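Long-range contact in dehydrogenase (Sinorhizobium meliloti, PDB 3UOE), which probably acts as an oxidoreductase of the malate/L-lactate dehydrogenase (LDH2/MDH2) family: residues A[128-140]-A[282-295]. Sequence-based numbering, arbitrary orientation.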
# COMPACT_ATOMS: atom_id res chain seq x y z
N GLY A 128 8.57 0.24 -19.08
CA GLY A 128 7.58 -0.63 -18.47
C GLY A 128 7.14 -0.18 -17.09
O GLY A 128 6.01 -0.42 -16.66
N LEU A 129 8.05 0.48 -16.38
CA LEU A 129 7.79 1.00 -15.04
C LEU A 129 8.47 2.35 -14.92
O LEU A 129 9.62 2.52 -15.35
CB LEU A 129 8.34 0.03 -13.99
CG LEU A 129 8.59 0.48 -12.54
CD1 LEU A 129 7.33 0.41 -11.68
CD2 LEU A 129 9.71 -0.37 -11.90
N ALA A 130 7.77 3.32 -14.35
CA ALA A 130 8.34 4.64 -14.15
C ALA A 130 7.73 5.32 -12.93
O ALA A 130 6.61 5.01 -12.53
CB ALA A 130 8.17 5.51 -15.38
N ILE A 131 8.47 6.25 -12.36
CA ILE A 131 7.98 6.97 -11.19
C ILE A 131 8.24 8.46 -11.31
O ILE A 131 9.30 8.88 -11.77
CB ILE A 131 8.66 6.45 -9.90
CG1 ILE A 131 8.12 7.19 -8.68
CG2 ILE A 131 10.19 6.57 -10.02
CD1 ILE A 131 8.35 6.46 -7.35
N ALA A 132 7.26 9.25 -10.90
CA ALA A 132 7.44 10.68 -10.73
C ALA A 132 7.31 11.05 -9.25
O ALA A 132 6.32 10.70 -8.58
CB ALA A 132 6.45 11.46 -11.60
N ALA A 133 8.33 11.73 -8.74
CA ALA A 133 8.37 12.12 -7.34
C ALA A 133 8.29 13.63 -7.26
O ALA A 133 9.22 14.34 -7.66
CB ALA A 133 9.64 11.60 -6.68
N ILE A 134 7.18 14.12 -6.72
CA ILE A 134 6.84 15.54 -6.74
C ILE A 134 7.02 16.21 -5.39
O ILE A 134 6.62 15.67 -4.36
CB ILE A 134 5.35 15.74 -7.14
CG1 ILE A 134 5.05 15.08 -8.49
CG2 ILE A 134 4.99 17.22 -7.16
CD1 ILE A 134 3.58 14.73 -8.67
N ARG A 135 7.63 17.39 -5.40
CA ARG A 135 7.74 18.22 -4.21
C ARG A 135 7.24 19.61 -4.58
O ARG A 135 7.01 19.89 -5.76
CB ARG A 135 9.20 18.29 -3.73
CG ARG A 135 10.13 19.06 -4.67
CD ARG A 135 11.60 18.78 -4.36
NE ARG A 135 12.50 19.58 -5.18
CZ ARG A 135 12.95 19.23 -6.39
NH1 ARG A 135 12.57 18.08 -6.94
NH2 ARG A 135 13.76 20.04 -7.05
N ASN A 136 7.05 20.46 -3.58
CA ASN A 136 6.72 21.87 -3.82
C ASN A 136 5.50 22.03 -4.73
O ASN A 136 5.48 22.89 -5.62
CB ASN A 136 7.94 22.60 -4.38
CG ASN A 136 7.84 24.12 -4.24
OD1 ASN A 136 7.19 24.64 -3.34
ND2 ASN A 136 8.51 24.84 -5.14
N ALA A 137 4.49 21.19 -4.50
CA ALA A 137 3.19 21.32 -5.16
C ALA A 137 2.08 21.41 -4.11
O ALA A 137 2.22 20.92 -3.00
CB ALA A 137 2.93 20.14 -6.09
N ASN A 138 0.96 22.03 -4.48
CA ASN A 138 -0.17 22.13 -3.57
C ASN A 138 -1.01 20.86 -3.53
O ASN A 138 -0.72 19.88 -4.20
CB ASN A 138 -1.07 23.32 -3.92
CG ASN A 138 -0.48 24.65 -3.48
OD1 ASN A 138 -0.82 25.16 -2.40
ND2 ASN A 138 0.41 25.21 -4.30
N HIS A 139 -2.06 20.93 -2.73
CA HIS A 139 -2.84 19.76 -2.36
C HIS A 139 -3.42 19.08 -3.59
O HIS A 139 -3.91 19.74 -4.50
CB HIS A 139 -3.95 20.20 -1.39
CG HIS A 139 -4.66 19.06 -0.73
ND1 HIS A 139 -5.88 18.60 -1.14
CD2 HIS A 139 -4.31 18.31 0.34
CE1 HIS A 139 -6.26 17.60 -0.37
NE2 HIS A 139 -5.32 17.40 0.54
N MSE A 140 -3.36 17.75 -3.59
CA MSE A 140 -3.71 16.94 -4.75
C MSE A 140 -5.20 16.64 -4.84
O MSE A 140 -5.69 16.18 -5.87
CB MSE A 140 -2.96 15.61 -4.68
CG MSE A 140 -1.49 15.76 -4.92
SE MSE A 140 -1.22 16.37 -6.75
CE MSE A 140 0.51 17.28 -6.49
N ALA A 282 3.57 24.98 0.59
CA ALA A 282 3.18 23.58 0.63
C ALA A 282 4.45 22.73 0.48
O ALA A 282 5.14 22.84 -0.53
CB ALA A 282 2.18 23.28 -0.47
N ASN A 283 4.79 21.94 1.50
CA ASN A 283 6.06 21.20 1.49
C ASN A 283 5.90 19.70 1.73
O ASN A 283 6.81 19.03 2.21
CB ASN A 283 7.04 21.80 2.51
CG ASN A 283 6.50 21.76 3.92
OD1 ASN A 283 5.31 21.57 4.13
ND2 ASN A 283 7.38 21.93 4.91
N LYS A 284 4.71 19.19 1.41
CA LYS A 284 4.45 17.76 1.41
C LYS A 284 4.94 17.17 0.07
O LYS A 284 5.41 17.91 -0.80
CB LYS A 284 2.95 17.49 1.64
CG LYS A 284 2.11 17.31 0.38
CD LYS A 284 2.06 18.55 -0.47
CE LYS A 284 1.79 18.19 -1.94
NZ LYS A 284 0.36 18.25 -2.27
N GLY A 285 4.86 15.85 -0.08
CA GLY A 285 5.30 15.22 -1.31
C GLY A 285 4.24 14.31 -1.90
O GLY A 285 3.25 13.98 -1.25
N ASP A 286 4.45 13.91 -3.16
CA ASP A 286 3.55 13.00 -3.86
C ASP A 286 4.38 12.08 -4.74
O ASP A 286 5.42 12.48 -5.25
CB ASP A 286 2.55 13.76 -4.75
CG ASP A 286 2.24 15.15 -4.23
OD1 ASP A 286 3.06 16.06 -4.48
OD2 ASP A 286 1.19 15.33 -3.57
N LEU A 287 3.90 10.86 -4.89
CA LEU A 287 4.52 9.86 -5.73
C LEU A 287 3.47 9.32 -6.68
O LEU A 287 2.33 9.05 -6.29
CB LEU A 287 5.07 8.71 -4.89
CG LEU A 287 6.21 9.00 -3.92
CD1 LEU A 287 6.58 7.74 -3.12
CD2 LEU A 287 7.42 9.57 -4.67
N LEU A 288 3.89 9.16 -7.94
CA LEU A 288 3.09 8.50 -8.95
C LEU A 288 3.93 7.39 -9.57
O LEU A 288 5.02 7.63 -10.08
CB LEU A 288 2.66 9.50 -10.03
CG LEU A 288 1.98 8.87 -11.25
CD1 LEU A 288 0.62 8.29 -10.88
CD2 LEU A 288 1.85 9.86 -12.39
N ILE A 289 3.44 6.16 -9.51
CA ILE A 289 4.10 5.05 -10.15
C ILE A 289 3.20 4.50 -11.23
O ILE A 289 2.06 4.11 -10.95
CB ILE A 289 4.41 3.92 -9.17
CG1 ILE A 289 5.47 4.37 -8.18
CG2 ILE A 289 4.87 2.67 -9.92
CD1 ILE A 289 5.36 3.67 -6.84
N LEU A 290 3.69 4.49 -12.46
CA LEU A 290 2.95 3.91 -13.58
C LEU A 290 3.60 2.61 -14.00
O LEU A 290 4.82 2.45 -13.93
CB LEU A 290 2.89 4.87 -14.76
CG LEU A 290 2.10 6.16 -14.55
CD1 LEU A 290 2.31 7.10 -15.74
CD2 LEU A 290 0.61 5.84 -14.36
N ILE A 291 2.76 1.67 -14.43
CA ILE A 291 3.22 0.38 -14.92
C ILE A 291 2.40 -0.03 -16.13
O ILE A 291 1.16 -0.02 -16.08
CB ILE A 291 3.09 -0.71 -13.84
CG1 ILE A 291 3.71 -0.23 -12.52
CG2 ILE A 291 3.70 -2.02 -14.32
CD1 ILE A 291 3.68 -1.29 -11.42
N ASP A 292 3.08 -0.39 -17.21
CA ASP A 292 2.42 -0.86 -18.42
C ASP A 292 2.08 -2.34 -18.25
O ASP A 292 2.96 -3.19 -18.25
CB ASP A 292 3.36 -0.66 -19.62
CG ASP A 292 2.69 -0.95 -20.96
OD1 ASP A 292 1.57 -1.51 -20.98
OD2 ASP A 292 3.31 -0.63 -22.01
N PRO A 293 0.79 -2.66 -18.09
CA PRO A 293 0.41 -4.08 -17.95
C PRO A 293 0.91 -4.92 -19.13
O PRO A 293 1.14 -6.13 -18.95
CB PRO A 293 -1.13 -4.04 -17.95
CG PRO A 293 -1.48 -2.61 -17.59
CD PRO A 293 -0.39 -1.78 -18.18
N SER A 294 1.08 -4.31 -20.30
CA SER A 294 1.48 -5.07 -21.49
C SER A 294 2.92 -5.59 -21.41
O SER A 294 3.29 -6.52 -22.13
CB SER A 294 1.23 -4.29 -22.79
OG SER A 294 2.28 -3.38 -23.06
N ALA A 295 3.72 -5.01 -20.52
CA ALA A 295 5.05 -5.54 -20.25
C ALA A 295 4.96 -6.85 -19.48
O ALA A 295 5.89 -7.66 -19.48
CB ALA A 295 5.87 -4.54 -19.47
O HOH W 1 7.49 19.58 -1.09
O HOH W 2 4.72 24.69 -2.51
O HOH W 3 -2.05 16.19 -1.47
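Bends at chi2 (-64°) and chi4 (94°) turn the end of Lys284 back past the Ala137 carbonyl, and its ammonium reaches the carbonyl of Asn138, NZ to O 2.7 Å, from above the carbonyl plane. On the way Lys284 CE passes Ala137 O at 3.0 Å. NZ also forms a salt bridge with Asp286 OD2 (3.3 Å), its hydrogen bond weak; Ser161 of the adjoining strand binds this oxygen as well. The selenomethionine Met140 meets this carboxylate from the opposite direction, its CE 3.5 Å from Asp286 OD1.

Beyond the lysine, strands 129-135 and 285-291 run antiparallel in the middle of the mixed sheet, zipped by paired backbone bonds such as Ala132 N to Leu288 O (2.9 Å). The side chains of Ile131 and Ile289 cross, CD1 of the first 3.7 Å from CG1 of the second, while Leu129 CD1 lies alongside Ile291 CG1; on this face Leu129 and Ile131 also pack against Leu129 of the second subunit. Where the pairing frays, a water links Asn136 N to Lys284 O. Were Lys284 an alanine, the Asn138 carbonyl would probably lose this donor and the buried Asp286 carboxylate, still bonded to Ser161, this countercharge. The chemistry thus divides: backbone bonds and apolar packing join the strands, whereas one buried ammonium ties the turn after 136 to the neighbouring strand.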